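Local coordinates for ankyrin-repeat protein B (Legionella pneumophila, PDB 5K34) that acts as a bacterial F-box effector that hijacks the host ubiquitin-proteasome system, its ankyrin domain, the part described here, probably binding protein partners, at residues 8-13 with 30-35; 47-52 with 80-85; 19-24 with 55-60. All blocks are in the same frame, centred on the assembly; numbering follows the deposited sequence.

Interaction 1 of 3, residues 8-13 with 30-35; sequences RELWGN and LKKGID
The indole of Trp11 meets residues 30-35 with its six-membered edge. The carbonyl oxygen Asp35 O lies in the ring plane, 3.8 Å from Trp11 CZ3, and the methyl Ile34 CG2 comes up to the same edge, 3.8 Å from Trp11 CE3. The ring of His43 stacks with the indole from outside the two segments. The contact lies in the ankyrin-repeat domain, where helix 5-19 and helix 23-30 run roughly antiparallel and the chain leaving the second returns beside the first.

The turn is defined by its backbone. Residues 30-33 form a type I beta turn, with Gly33 N bonded to Leu30 O at 3.1 Å. Gly33 then leaves helical geometry at a positive phi of 104°, and the chain continues extended through Ile34, whose side chain is directed at the helix.

Along the helix the touching atoms change from aromatic to aliphatic. Leu10 faces the loop, and its methyl CD1 stands 4.3 Å from Ile34 CD1, a loose apolar contact beside the tighter one at the indole. Ile34 serves both neighbours because its branches diverge: CG2 is anti to the backbone N and goes to the ring, while CG1, at chi1 -55°, carries CD1 toward Leu10. Asp35 OD1 hydrogen-bonds Thr37 OG1 further along the loop. Lys32, an exposed residue, crosses Leu10 at about a right angle, its methylene CD lying 3.8 Å from Leu10 CD2 and 4.0 Å from Leu10 CD1.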
ATOM      1  N   ARG A   8     -10.394 -13.949  -4.799  1.00 14.00           N
ATOM      2  CA  ARG A   8      -9.000 -14.219  -4.439  1.00 12.71           C
ATOM      3  C   ARG A   8      -8.082 -14.039  -5.626  1.00 12.18           C
ATOM      4  O   ARG A   8      -6.956 -13.503  -5.444  1.00 12.01           O
ATOM      5  CB  ARG A   8      -8.889 -15.660  -3.878  1.00 14.67           C
ATOM      6  CG  ARG A   8      -9.385 -15.748  -2.475  1.00 17.69           C
ATOM      7  CD  ARG A   8      -9.346 -17.193  -1.994  1.00 20.93           C
ATOM      8  NE  ARG A   8      -9.674 -17.211  -0.571  1.00 26.00           N
ATOM      9  CZ  ARG A   8      -9.715 -18.313   0.167  1.00 33.58           C
ATOM     10  NH1 ARG A   8      -9.471 -19.495  -0.389  1.00 38.00           N
ATOM     11  NH2 ARG A   8     -10.008 -18.205   1.453  1.00 34.85           N
ATOM     12  N   GLU A   9      -8.464 -14.439  -6.834  1.00 12.09           N
ATOM     13  CA  GLU A   9      -7.645 -14.224  -8.015  1.00 12.49           C
ATOM     14  C   GLU A   9      -7.484 -12.739  -8.286  1.00 11.36           C
ATOM     15  O   GLU A   9      -6.380 -12.267  -8.550  1.00 11.16           O
ATOM     16  CB  GLU A   9      -8.253 -14.937  -9.234  1.00 15.90           C
ATOM     17  CG  GLU A   9      -7.604 -14.638 -10.584  1.00 21.92           C
ATOM     18  CD  GLU A   9      -8.312 -15.273 -11.795  1.00 32.49           C
ATOM     19  OE1 GLU A   9      -9.524 -15.617 -11.702  1.00 38.40           O
ATOM     20  OE2 GLU A   9      -7.628 -15.428 -12.838  1.00 33.55           O
ATOM     21  N   LEU A  10      -8.588 -11.973  -8.190  1.00 10.94           N
ATOM     22  CA  LEU A  10      -8.502 -10.527  -8.341  1.00 10.95           C
ATOM     23  C   LEU A  10      -7.608  -9.904  -7.278  1.00  9.51           C
ATOM     24  O   LEU A  10      -6.833  -9.002  -7.625  1.00  9.37           O
ATOM     25  CB  LEU A  10      -9.890  -9.885  -8.278  1.00 12.90           C
ATOM     26  CG  LEU A  10     -10.839 -10.103  -9.482  1.00 15.76           C
ATOM     27  CD1 LEU A  10     -12.238  -9.621  -9.111  1.00 17.11           C
ATOM     28  CD2 LEU A  10     -10.305  -9.370 -10.685  1.00 18.10           C
ATOM     29  N   TRP A  11      -7.727 -10.345  -6.038  1.00  9.35           N
ATOM     30  CA  TRP A  11      -6.884  -9.766  -4.976  1.00  8.85           C
ATOM     31  C   TRP A  11      -5.394  -9.995  -5.284  1.00  7.72           C
ATOM     32  O   TRP A  11      -4.579  -9.080  -5.124  1.00  7.70           O
ATOM     33  CB  TRP A  11      -7.232 -10.362  -3.611  1.00  8.98           C
ATOM     34  CG  TRP A  11      -6.420  -9.758  -2.500  1.00  8.78           C
ATOM     35  CD1 TRP A  11      -5.192 -10.170  -2.052  1.00  8.90           C
ATOM     36  CD2 TRP A  11      -6.770  -8.613  -1.741  1.00  8.95           C
ATOM     37  NE1 TRP A  11      -4.767  -9.336  -1.044  1.00  8.86           N
ATOM     38  CE2 TRP A  11      -5.722  -8.384  -0.811  1.00  8.80           C
ATOM     39  CE3 TRP A  11      -7.882  -7.754  -1.731  1.00  9.48           C
ATOM     40  CZ2 TRP A  11      -5.761  -7.337   0.107  1.00  9.73           C
ATOM     41  CZ3 TRP A  11      -7.899  -6.694  -0.815  1.00 11.17           C
ATOM     42  CH2 TRP A  11      -6.865  -6.514   0.095  1.00 10.77           C
ATOM     43  N   GLY A  12      -5.031 -11.220  -5.672  1.00  7.96           N
ATOM     44  CA  GLY A  12      -3.621 -11.466  -5.996  1.00  8.04           C
ATOM     45  C   GLY A  12      -3.128 -10.605  -7.135  1.00  7.88           C
ATOM     46  O   GLY A  12      -2.015 -10.066  -7.074  1.00  7.73           O
ATOM     47  N   ASN A  13      -3.963 -10.432  -8.163  1.00  7.94           N
ATOM     48  CA  ASN A  13      -3.586  -9.573  -9.287  1.00  7.72           C
ATOM     49  C   ASN A  13      -3.498  -8.105  -8.855  1.00  7.17           C
ATOM     50  O   ASN A  13      -2.661  -7.346  -9.373  1.00  7.96           O
ATOM     51  CB  ASN A  13      -4.616  -9.722 -10.417  1.00  8.55           C
ATOM     52  CG  ASN A  13      -4.478 -11.020 -11.142  1.00  9.71           C
ATOM     53  OD1 ASN A  13      -3.474 -11.724 -11.036  1.00 11.05           O
ATOM     54  ND2 ASN A  13      -5.497 -11.359 -11.926  1.00 11.03           N
ATOM     55  N   LEU A  30     -10.344  -2.553  -8.818  1.00 11.01           N
ATOM     56  CA  LEU A  30     -11.194  -2.010  -7.729  1.00 11.40           C
ATOM     57  C   LEU A  30     -12.608  -1.681  -8.243  1.00 13.03           C
ATOM     58  O   LEU A  30     -13.545  -1.735  -7.429  1.00 14.27           O
ATOM     59  CB  LEU A  30     -10.522  -0.811  -7.064  1.00 11.37           C
ATOM     60  CG  LEU A  30      -9.172  -1.151  -6.392  1.00 11.28           C
ATOM     61  CD1 LEU A  30      -8.647   0.056  -5.704  1.00 12.47           C
ATOM     62  CD2 LEU A  30      -9.279  -2.329  -5.425  1.00 12.19           C
ATOM     63  N   LYS A  31     -12.760  -1.418  -9.538  1.00 13.14           N
ATOM     64  CA  LYS A  31     -14.112  -1.185 -10.091  1.00 15.69           C
ATOM     65  C   LYS A  31     -14.954  -2.442  -9.990  1.00 15.25           C
ATOM     66  O   LYS A  31     -16.193  -2.332 -10.084  1.00 17.97           O
ATOM     67  CB  LYS A  31     -13.991  -0.830 -11.546  1.00 18.80           C
ATOM     68  CG  LYS A  31     -13.854   0.631 -11.842  1.00 24.86           C
ATOM     69  CD  LYS A  31     -14.632   0.768 -13.149  1.00 32.76           C
ATOM     70  CE  LYS A  31     -14.204   1.933 -14.025  1.00 43.91           C
ATOM     71  NZ  LYS A  31     -14.938   1.786 -15.336  1.00 52.80           N
ATOM     72  N   LYS A  32     -14.353  -3.625  -9.867  1.00 15.98           N
ATOM     73  CA  LYS A  32     -15.099  -4.907  -9.769  1.00 17.11           C
ATOM     74  C   LYS A  32     -15.601  -5.135  -8.351  1.00 20.03           C
ATOM     75  O   LYS A  32     -16.183  -6.186  -8.063  1.00 24.44           O
ATOM     76  CB  LYS A  32     -14.234  -6.076 -10.249  1.00 18.21           C
ATOM     77  CG  LYS A  32     -13.780  -5.955 -11.689  1.00 22.72           C
ATOM     78  CD  LYS A  32     -13.011  -7.164 -12.192  1.00 32.36           C
ATOM     79  CE  LYS A  32     -12.568  -6.949 -13.625  1.00 41.36           C
ATOM     80  NZ  LYS A  32     -13.706  -6.412 -14.443  1.00 47.61           N
ATOM     81  N   GLY A  33     -15.402  -4.177  -7.457  1.00 18.59           N
ATOM     82  CA  GLY A  33     -16.028  -4.234  -6.134  1.00 20.33           C
ATOM     83  C   GLY A  33     -15.127  -4.619  -4.975  1.00 22.27           C
ATOM     84  O   GLY A  33     -15.609  -4.926  -3.889  1.00 27.59           O
ATOM     85  N   ILE A  34     -13.823  -4.668  -5.182  1.00 17.57           N
ATOM     86  CA  ILE A  34     -12.882  -5.023  -4.123  1.00 16.10           C
ATOM     87  C   ILE A  34     -12.615  -3.780  -3.251  1.00 14.21           C
ATOM     88  O   ILE A  34     -12.270  -2.708  -3.748  1.00 14.09           O
ATOM     89  CB  ILE A  34     -11.557  -5.530  -4.754  1.00 17.17           C
ATOM     90  CG1 ILE A  34     -11.782  -6.717  -5.753  1.00 22.95           C
ATOM     91  CG2 ILE A  34     -10.506  -5.721  -3.650  1.00 17.98           C
ATOM     92  CD1 ILE A  34     -12.308  -7.987  -5.094  1.00 26.65           C
ATOM     93  N   ASP A  35     -12.736  -3.945  -1.946  1.00 13.50           N
ATOM     94  CA  ASP A  35     -12.363  -2.931  -0.980  1.00 13.78           C
ATOM     95  C   ASP A  35     -10.877  -3.137  -0.630  1.00 12.01           C
ATOM     96  O   ASP A  35     -10.513  -4.133   0.041  1.00 12.70           O
ATOM     97  CB  ASP A  35     -13.241  -3.032   0.275  1.00 15.20           C
ATOM     98  CG  ASP A  35     -12.890  -2.011   1.318  1.00 16.10           C
ATOM     99  OD1 ASP A  35     -11.829  -1.332   1.260  1.00 13.77           O
ATOM    100  OD2 ASP A  35     -13.685  -1.832   2.298  1.00 18.74           O
TER

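Interaction 2 of 3, residues 47-52 with 80-85; sequences TPLLAA and DSPISL
Leu49 and Leu50, the residues that reach across to 80-85, both direct backbone N-H groups at OG1 of Thr47, the N-cap residue of helix 48-54. Both bonds are weak: Leu50 N lies 3.4 Å from Thr47 OG1 at a fairly straight 164°, and the bond from Leu49 N is strongly bent, at 126°. The facing helix is capped differently: Ser81 and Ser84 form a capping box, with Ser84 N bonded to Ser81 OG at 3.0 Å and Ser81 N to Ser84 OG at 2.9 Å. Each helix thus starts Thr-Pro or Ser-Pro, in keeping with the Thr-Pro-Leu signature at the head of the first helix of ankyrin repeats, and the two starts lie side by side.

Between them Leu50 does most of the touching. With CG beside its own backbone N (chi1 -79°), it lays the methyl CD2 against the Ser81-Pro82 peptide, 3.6 Å from Pro82 N and equally close to Ser81 C. The same methyl meets Leu85 CD2 at 3.7 Å, one turn further on, so a single branch fills the angle between the helix start and its first turn. Leu49 works from the other flank: its CD2 touches the ring carbon Pro82 CG at 3.8 Å, side chain and ring crossing nearly perpendicularly. Met110 of helix 97-112 packs on both Leu49 and Pro82.

The capping bonds all stay within one segment or the other, while the groups meeting between the segments are methyls, a proline ring and a peptide. The contact therefore probably depends on apolar burial and close fit rather than on polar bonds between the segments.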
ATOM      1  N   THR A  47      -2.244  -5.397   2.466  1.00  7.44           N
ATOM      2  CA  THR A  47      -3.128  -4.662   1.548  1.00  7.07           C
ATOM      3  C   THR A  47      -2.300  -4.214   0.346  1.00  6.85           C
ATOM      4  O   THR A  47      -1.064  -4.245   0.397  1.00  7.47           O
ATOM      5  CB  THR A  47      -3.677  -3.378   2.212  1.00  8.01           C
ATOM      6  OG1 THR A  47      -2.600  -2.466   2.452  1.00  8.42           O
ATOM      7  CG2 THR A  47      -4.445  -3.694   3.516  1.00  8.63           C
ATOM      8  N   PRO A  48      -2.957  -3.721  -0.713  1.00  6.90           N
ATOM      9  CA  PRO A  48      -2.221  -3.181  -1.841  1.00  7.28           C
ATOM     10  C   PRO A  48      -1.481  -1.908  -1.493  1.00  6.99           C
ATOM     11  O   PRO A  48      -0.584  -1.502  -2.244  1.00  7.12           O
ATOM     12  CB  PRO A  48      -3.292  -2.944  -2.916  1.00  8.69           C
ATOM     13  CG  PRO A  48      -4.581  -2.897  -2.170  1.00  9.52           C
ATOM     14  CD  PRO A  48      -4.390  -3.896  -1.018  1.00  7.96           C
ATOM     15  N   LEU A  49      -1.818  -1.232  -0.384  1.00  7.17           N
ATOM     16  CA  LEU A  49      -1.000  -0.088   0.053  1.00  7.21           C
ATOM     17  C   LEU A  49       0.384  -0.572   0.454  1.00  7.25           C
ATOM     18  O   LEU A  49       1.387   0.025   0.044  1.00  7.31           O
ATOM     19  CB  LEU A  49      -1.696   0.646   1.196  1.00  7.80           C
ATOM     20  CG  LEU A  49      -0.930   1.826   1.803  1.00  7.64           C
ATOM     21  CD1 LEU A  49      -0.571   2.883   0.734  1.00  8.59           C
ATOM     22  CD2 LEU A  49      -1.735   2.465   2.933  1.00  8.37           C
ATOM     23  N   LEU A  50       0.489  -1.676   1.223  1.00  7.76           N
ATOM     24  CA  LEU A  50       1.781  -2.283   1.519  1.00  8.49           C
ATOM     25  C   LEU A  50       2.503  -2.726   0.300  1.00  7.98           C
ATOM     26  O   LEU A  50       3.721  -2.558   0.159  1.00  8.83           O
ATOM     27  CB  LEU A  50       1.665  -3.484   2.450  1.00 11.54           C
ATOM     28  CG  LEU A  50       1.502  -3.307   3.922  1.00 13.01           C
ATOM     29  CD1 LEU A  50       1.640  -4.689   4.597  1.00 12.49           C
ATOM     30  CD2 LEU A  50       2.594  -2.354   4.501  1.00 12.76           C
ATOM     31  N   ALA A  51       1.778  -3.368  -0.632  1.00  7.67           N
ATOM     32  CA  ALA A  51       2.373  -3.836  -1.879  1.00  7.24           C
ATOM     33  C   ALA A  51       2.987  -2.675  -2.651  1.00  6.83           C
ATOM     34  O   ALA A  51       4.123  -2.778  -3.141  1.00  7.39           O
ATOM     35  CB  ALA A  51       1.349  -4.563  -2.723  1.00  8.05           C
ATOM     36  N   ALA A  52       2.241  -1.570  -2.784  1.00  6.31           N
ATOM     37  CA  ALA A  52       2.764  -0.412  -3.475  1.00  6.28           C
ATOM     38  C   ALA A  52       3.991   0.117  -2.790  1.00  6.30           C
ATOM     39  O   ALA A  52       4.985   0.404  -3.473  1.00  7.01           O
ATOM     40  CB  ALA A  52       1.674   0.660  -3.593  1.00  6.66           C
ATOM     41  N   ASP A  80       4.562  -5.765   9.686  1.00  8.03           N
ATOM     42  CA  ASP A  80       4.776  -4.465   9.052  1.00  7.99           C
ATOM     43  C   ASP A  80       3.479  -3.710   8.836  1.00  7.13           C
ATOM     44  O   ASP A  80       2.499  -4.276   8.347  1.00  8.26           O
ATOM     45  CB  ASP A  80       5.425  -4.653   7.693  1.00  9.82           C
ATOM     46  CG  ASP A  80       6.779  -5.354   7.771  1.00 10.87           C
ATOM     47  OD1 ASP A  80       7.567  -5.102   8.714  1.00 11.22           O
ATOM     48  OD2 ASP A  80       7.079  -6.152   6.848  1.00 12.96           O
ATOM     49  N   SER A  81       3.463  -2.432   9.195  1.00  7.44           N
ATOM     50  CA  SER A  81       2.355  -1.540   8.821  1.00  7.45           C
ATOM     51  C   SER A  81       2.843  -0.651   7.660  1.00  7.12           C
ATOM     52  O   SER A  81       4.035  -0.559   7.387  1.00  7.31           O
ATOM     53  CB  SER A  81       1.947  -0.670  10.013  1.00  8.32           C
ATOM     54  OG  SER A  81       3.053   0.145  10.359  1.00  8.43           O
ATOM     55  N   PRO A  82       1.912   0.078   7.016  1.00  7.14           N
ATOM     56  CA  PRO A  82       2.372   1.030   6.007  1.00  6.96           C
ATOM     57  C   PRO A  82       3.429   1.990   6.542  1.00  6.58           C
ATOM     58  O   PRO A  82       4.461   2.177   5.907  1.00  7.15           O
ATOM     59  CB  PRO A  82       1.046   1.731   5.594  1.00  7.22           C
ATOM     60  CG  PRO A  82       0.029   0.626   5.730  1.00  7.41           C
ATOM     61  CD  PRO A  82       0.432  -0.109   6.983  1.00  7.67           C
ATOM     62  N   ILE A  83       3.171   2.573   7.715  1.00  6.89           N
ATOM     63  CA  ILE A  83       4.167   3.484   8.291  1.00  7.04           C
ATOM     64  C   ILE A  83       5.466   2.783   8.632  1.00  7.25           C
ATOM     65  O   ILE A  83       6.541   3.312   8.336  1.00  7.63           O
ATOM     66  CB  ILE A  83       3.612   4.234   9.527  1.00  7.96           C
ATOM     67  CG1 ILE A  83       2.585   5.266   9.070  1.00  8.20           C
ATOM     68  CG2 ILE A  83       4.754   4.952  10.263  1.00  8.96           C
ATOM     69  CD1 ILE A  83       1.694   5.718  10.217  1.00  8.77           C
ATOM     70  N   SER A  84       5.402   1.624   9.316  1.00  7.43           N
ATOM     71  CA  SER A  84       6.668   1.021   9.742  1.00  7.95           C
ATOM     72  C   SER A  84       7.472   0.511   8.560  1.00  7.93           C
ATOM     73  O   SER A  84       8.697   0.569   8.565  1.00  8.65           O
ATOM     74  CB  SER A  84       6.439  -0.063  10.810  1.00  8.58           C
ATOM     75  OG  SER A  84       5.946  -1.279  10.245  1.00  8.78           O
ATOM     76  N   LEU A  85       6.805   0.058   7.492  1.00  7.66           N
ATOM     77  CA  LEU A  85       7.514  -0.398   6.300  1.00  7.63           C
ATOM     78  C   LEU A  85       8.203   0.790   5.612  1.00  7.28           C
ATOM     79  O   LEU A  85       9.360   0.680   5.186  1.00  7.90           O
ATOM     80  CB  LEU A  85       6.532  -1.101   5.357  1.00  8.77           C
ATOM     81  CG  LEU A  85       7.174  -1.803   4.161  1.00 11.24           C
ATOM     82  CD1 LEU A  85       8.117  -2.930   4.644  1.00 14.98           C
ATOM     83  CD2 LEU A  85       6.098  -2.335   3.240  1.00 11.89           C
TER

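Interaction 3 of 3, residues 19-24 with 55-60; sequences RSNNLE and GKAYQT. With SO4 (sulfate ion), chain C.
Hydrogen bonding between the segments centres on the side-chain amide of Asn21. Asn21 OD1 accepts two bonds from Thr60: from Thr60 N at 3.2 Å, with the donor nearly in line with the C=O, and from Thr60 OG1 at 2.7 Å, tilted modestly from the carbonyl plane. Thr60 OG1 sits beside its own backbone N (chi1 -67°), which lets hydroxyl and N-H converge on that oxygen. Asn21 ND2 gives a bond to Gln59 OE1 (2.9 Å), approaching from above that carbonyl's plane; the two amide planes are 46° apart. Held at both ends, the Asn21 amide has its rotation fixed.

A sulfate ion, probably from the crystallisation liquor, bridges the two amides: Asn21 ND2 reaches its O2 in a nearly straight bond (172°), and Gln59 NE2 reaches its O4.

Packing contacts are close. The methyl Ala57 CB sits 3.5 Å from Asn21 CB, and Gly55 CA approaches Arg19 O to 3.3 Å in a CA-H...O contact. The guanidinium of Arg19 points elsewhere, to a salt bridge with Glu54.

Asn21 and Lys56 both adopt positive phi as Schellman motifs end their helices, just before the next helix starts: paired helix-connecting turns, stacked as in neighbouring ankyrin repeats.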
ATOM      1  N   ARG A  19       2.113  -3.332  -6.559  1.00  6.59           N
ATOM      2  CA  ARG A  19       3.567  -3.399  -6.372  1.00  6.99           C
ATOM      3  C   ARG A  19       4.321  -2.912  -7.594  1.00  7.06           C
ATOM      4  O   ARG A  19       5.437  -2.369  -7.458  1.00  8.34           O
ATOM      5  CB  ARG A  19       3.922  -4.862  -6.071  1.00  6.92           C
ATOM      6  CG  ARG A  19       5.371  -5.002  -5.537  1.00  7.31           C
ATOM      7  CD  ARG A  19       5.725  -6.456  -5.205  1.00  7.85           C
ATOM      8  NE  ARG A  19       4.940  -7.016  -4.128  1.00  8.02           N
ATOM      9  CZ  ARG A  19       4.001  -7.969  -4.278  1.00  7.91           C
ATOM     10  NH1 ARG A  19       3.634  -8.446  -5.457  1.00  8.47           N
ATOM     11  NH2 ARG A  19       3.359  -8.408  -3.184  1.00  8.90           N
ATOM     12  N   SER A  20       3.731  -3.076  -8.779  1.00  7.39           N
ATOM     13  CA  SER A  20       4.408  -2.647 -10.013  0.50  7.61           C
ATOM     14  C   SER A  20       4.023  -1.248 -10.438  1.00  7.40           C
ATOM     15  O   SER A  20       4.438  -0.793 -11.512  1.00  8.55           O
ATOM     16  CB  SER A  20       4.135  -3.595 -11.173  0.50  8.07           C
ATOM     17  OG  SER A  20       2.751  -3.655 -11.418  0.50  8.16           O
ATOM     18  N   ASN A  21       3.281  -0.517  -9.610  1.00  6.84           N
ATOM     19  CA  ASN A  21       2.883   0.862  -9.935  1.00  6.76           C
ATOM     20  C   ASN A  21       1.949   0.917 -11.134  1.00  6.96           C
ATOM     21  O   ASN A  21       1.847   1.961 -11.789  1.00  7.74           O
ATOM     22  CB  ASN A  21       4.098   1.782 -10.137  1.00  7.38           C
ATOM     23  CG  ASN A  21       3.872   3.225  -9.655  1.00  7.19           C
ATOM     24  OD1 ASN A  21       2.958   3.547  -8.897  1.00  7.43           O
ATOM     25  ND2 ASN A  21       4.797   4.101 -10.062  1.00  8.59           N
ATOM     26  N   ASN A  22       1.255  -0.180 -11.411  1.00  7.11           N
ATOM     27  CA  ASN A  22       0.286  -0.215 -12.493  1.00  7.53           C
ATOM     28  C   ASN A  22      -1.061   0.245 -11.986  1.00  7.04           C
ATOM     29  O   ASN A  22      -2.007  -0.543 -11.726  1.00  7.24           O
ATOM     30  CB  ASN A  22       0.212  -1.606 -13.121  1.00  8.81           C
ATOM     31  CG  ASN A  22      -0.527  -1.574 -14.463  1.00  9.73           C
ATOM     32  OD1 ASN A  22      -1.338  -0.688 -14.719  1.00  9.93           O
ATOM     33  ND2 ASN A  22      -0.275  -2.547 -15.319  1.00 13.44           N
ATOM     34  N   LEU A  23      -1.170   1.561 -11.804  1.00  7.41           N
ATOM     35  CA  LEU A  23      -2.362   2.166 -11.207  1.00  7.98           C
ATOM     36  C   LEU A  23      -3.600   1.962 -12.104  1.00  8.11           C
ATOM     37  O   LEU A  23      -4.706   1.770 -11.601  1.00  8.15           O
ATOM     38  CB  LEU A  23      -2.151   3.642 -10.910  1.00  7.95           C
ATOM     39  CG  LEU A  23      -3.321   4.343 -10.250  1.00  8.53           C
ATOM     40  CD1 LEU A  23      -3.780   3.701  -8.940  1.00  9.39           C
ATOM     41  CD2 LEU A  23      -2.937   5.794  -9.996  1.00  9.26           C
ATOM     42  N   GLU A  24      -3.386   2.017 -13.413  1.00  8.61           N
ATOM     43  CA  GLU A  24      -4.542   1.757 -14.317  1.00 10.08           C
ATOM     44  C   GLU A  24      -5.174   0.369 -14.051  1.00  9.49           C
ATOM     45  O   GLU A  24      -6.397   0.253 -13.960  1.00 10.05           O
ATOM     46  CB  GLU A  24      -4.080   1.867 -15.783  1.00 13.69           C
ATOM     47  CG  GLU A  24      -3.668   3.258 -16.219  1.00 19.97           C
ATOM     48  CD  GLU A  24      -2.888   3.245 -17.563  1.00 31.06           C
ATOM     49  OE1 GLU A  24      -2.657   2.155 -18.172  1.00 39.95           O
ATOM     50  OE2 GLU A  24      -2.490   4.355 -18.017  1.00 31.17           O
ATOM     51  N   GLY A  55       7.075  -2.085  -3.459  1.00  7.78           N
ATOM     52  CA  GLY A  55       7.498  -1.994  -4.854  1.00  8.15           C
ATOM     53  C   GLY A  55       8.031  -0.629  -5.223  1.00  7.56           C
ATOM     54  O   GLY A  55       8.357  -0.433  -6.402  1.00  8.54           O
ATOM     55  N   LYS A  56       8.105   0.307  -4.278  1.00  7.30           N
ATOM     56  CA  LYS A  56       8.502   1.693  -4.562  1.00  7.72           C
ATOM     57  C   LYS A  56       7.556   2.347  -5.534  1.00  7.66           C
ATOM     58  O   LYS A  56       7.892   3.293  -6.272  1.00  8.61           O
ATOM     59  CB  LYS A  56       9.957   1.781  -5.060  1.00  9.41           C
ATOM     60  CG  LYS A  56      10.961   1.115  -4.125  1.00 12.22           C
ATOM     61  CD  LYS A  56      12.400   1.406  -4.477  1.00 16.82           C
ATOM     62  CE  LYS A  56      12.750   0.963  -5.881  1.00 22.55           C
ATOM     63  NZ  LYS A  56      14.231   1.165  -6.076  1.00 29.71           N
ATOM     64  N   ALA A  57       6.297   1.897  -5.509  1.00  7.05           N
ATOM     65  CA  ALA A  57       5.243   2.400  -6.402  1.00  7.00           C
ATOM     66  C   ALA A  57       4.553   3.559  -5.688  1.00  6.88           C
ATOM     67  O   ALA A  57       3.386   3.489  -5.313  1.00  7.09           O
ATOM     68  CB  ALA A  57       4.264   1.248  -6.729  1.00  7.52           C
ATOM     69  N   TYR A  58       5.308   4.651  -5.495  1.00  6.53           N
ATOM     70  CA  TYR A  58       4.843   5.668  -4.557  1.00  6.85           C
ATOM     71  C   TYR A  58       3.636   6.463  -5.054  1.00  6.55           C
ATOM     72  O   TYR A  58       2.819   6.877  -4.247  1.00  6.78           O
ATOM     73  CB  TYR A  58       6.006   6.569  -4.078  1.00  7.74           C
ATOM     74  CG  TYR A  58       7.062   5.774  -3.364  1.00  7.69           C
ATOM     75  CD1 TYR A  58       6.774   5.074  -2.186  1.00  8.09           C
ATOM     76  CD2 TYR A  58       8.348   5.725  -3.826  1.00  8.91           C
ATOM     77  CE1 TYR A  58       7.733   4.321  -1.525  1.00  8.45           C
ATOM     78  CE2 TYR A  58       9.342   4.998  -3.157  1.00  8.89           C
ATOM     79  CZ  TYR A  58       9.016   4.298  -2.037  1.00  8.38           C
ATOM     80  OH  TYR A  58      10.014   3.546  -1.446  1.00  9.74           O
ATOM     81  N   GLN A  59       3.513   6.611  -6.372  1.00  6.31           N
ATOM     82  CA  GLN A  59       2.296   7.284  -6.891  1.00  6.30           C
ATOM     83  C   GLN A  59       1.026   6.423  -6.664  1.00  6.88           C
ATOM     84  O   GLN A  59       0.018   7.011  -6.250  1.00  7.10           O
ATOM     85  CB  GLN A  59       2.430   7.659  -8.360  1.00  7.13           C
ATOM     86  CG  GLN A  59       3.671   8.502  -8.693  1.00  7.90           C
ATOM     87  CD  GLN A  59       4.811   7.682  -9.246  1.00  7.56           C
ATOM     88  OE1 GLN A  59       5.170   6.629  -8.663  1.00  7.81           O
ATOM     89  NE2 GLN A  59       5.381   8.089 -10.366  1.00  8.42           N
ATOM     90  N   THR A  60       1.142   5.138  -6.802  1.00  6.29           N
ATOM     91  CA  THR A  60       0.030   4.260  -6.515  1.00  6.32           C
ATOM     92  C   THR A  60      -0.284   4.281  -5.007  1.00  6.14           C
ATOM     93  O   THR A  60      -1.433   4.304  -4.603  1.00  6.81           O
ATOM     94  CB  THR A  60       0.323   2.842  -7.018  1.00  6.72           C
ATOM     95  OG1 THR A  60       0.383   2.868  -8.449  1.00  7.15           O
ATOM     96  CG2 THR A  60      -0.783   1.845  -6.603  1.00  7.50           C
TER
HETATM   97  S   SO4 C 202       7.640   4.841 -12.267  0.80 20.72           S
HETATM   98  O1  SO4 C 202       8.007   4.950 -13.722  1.00 23.79           O
HETATM   99  O2  SO4 C 202       6.951   3.490 -11.982  1.00 22.50           O
HETATM  100  O3  SO4 C 202       8.839   5.038 -11.399  1.00 25.25           O
HETATM  101  O4  SO4 C 202       6.803   5.989 -11.822  1.00 18.50           O

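In the fold
Interaction 2 links the other two. Trp11 of interaction 1, besides its edge contact, packs through CH2 on Pro48 CD at 3.8 Å, although the centres of interactions 1 and 2 are about 17 Å apart. Toward interaction 3, whose centre is about 12 Å from that of interaction 2, Ala52 O lies 2.8 Å from Ala57 N, a probable hydrogen bond, and Ala51 O lies 3.5 Å from Arg19 CG. Interactions 1 and 3 do not touch, their nearest atoms being about 6 Å apart, but helix 5-19 and helix 23-30 connect them. All three lie in the ankyrin-repeat domain; the sulfate touches interaction 3.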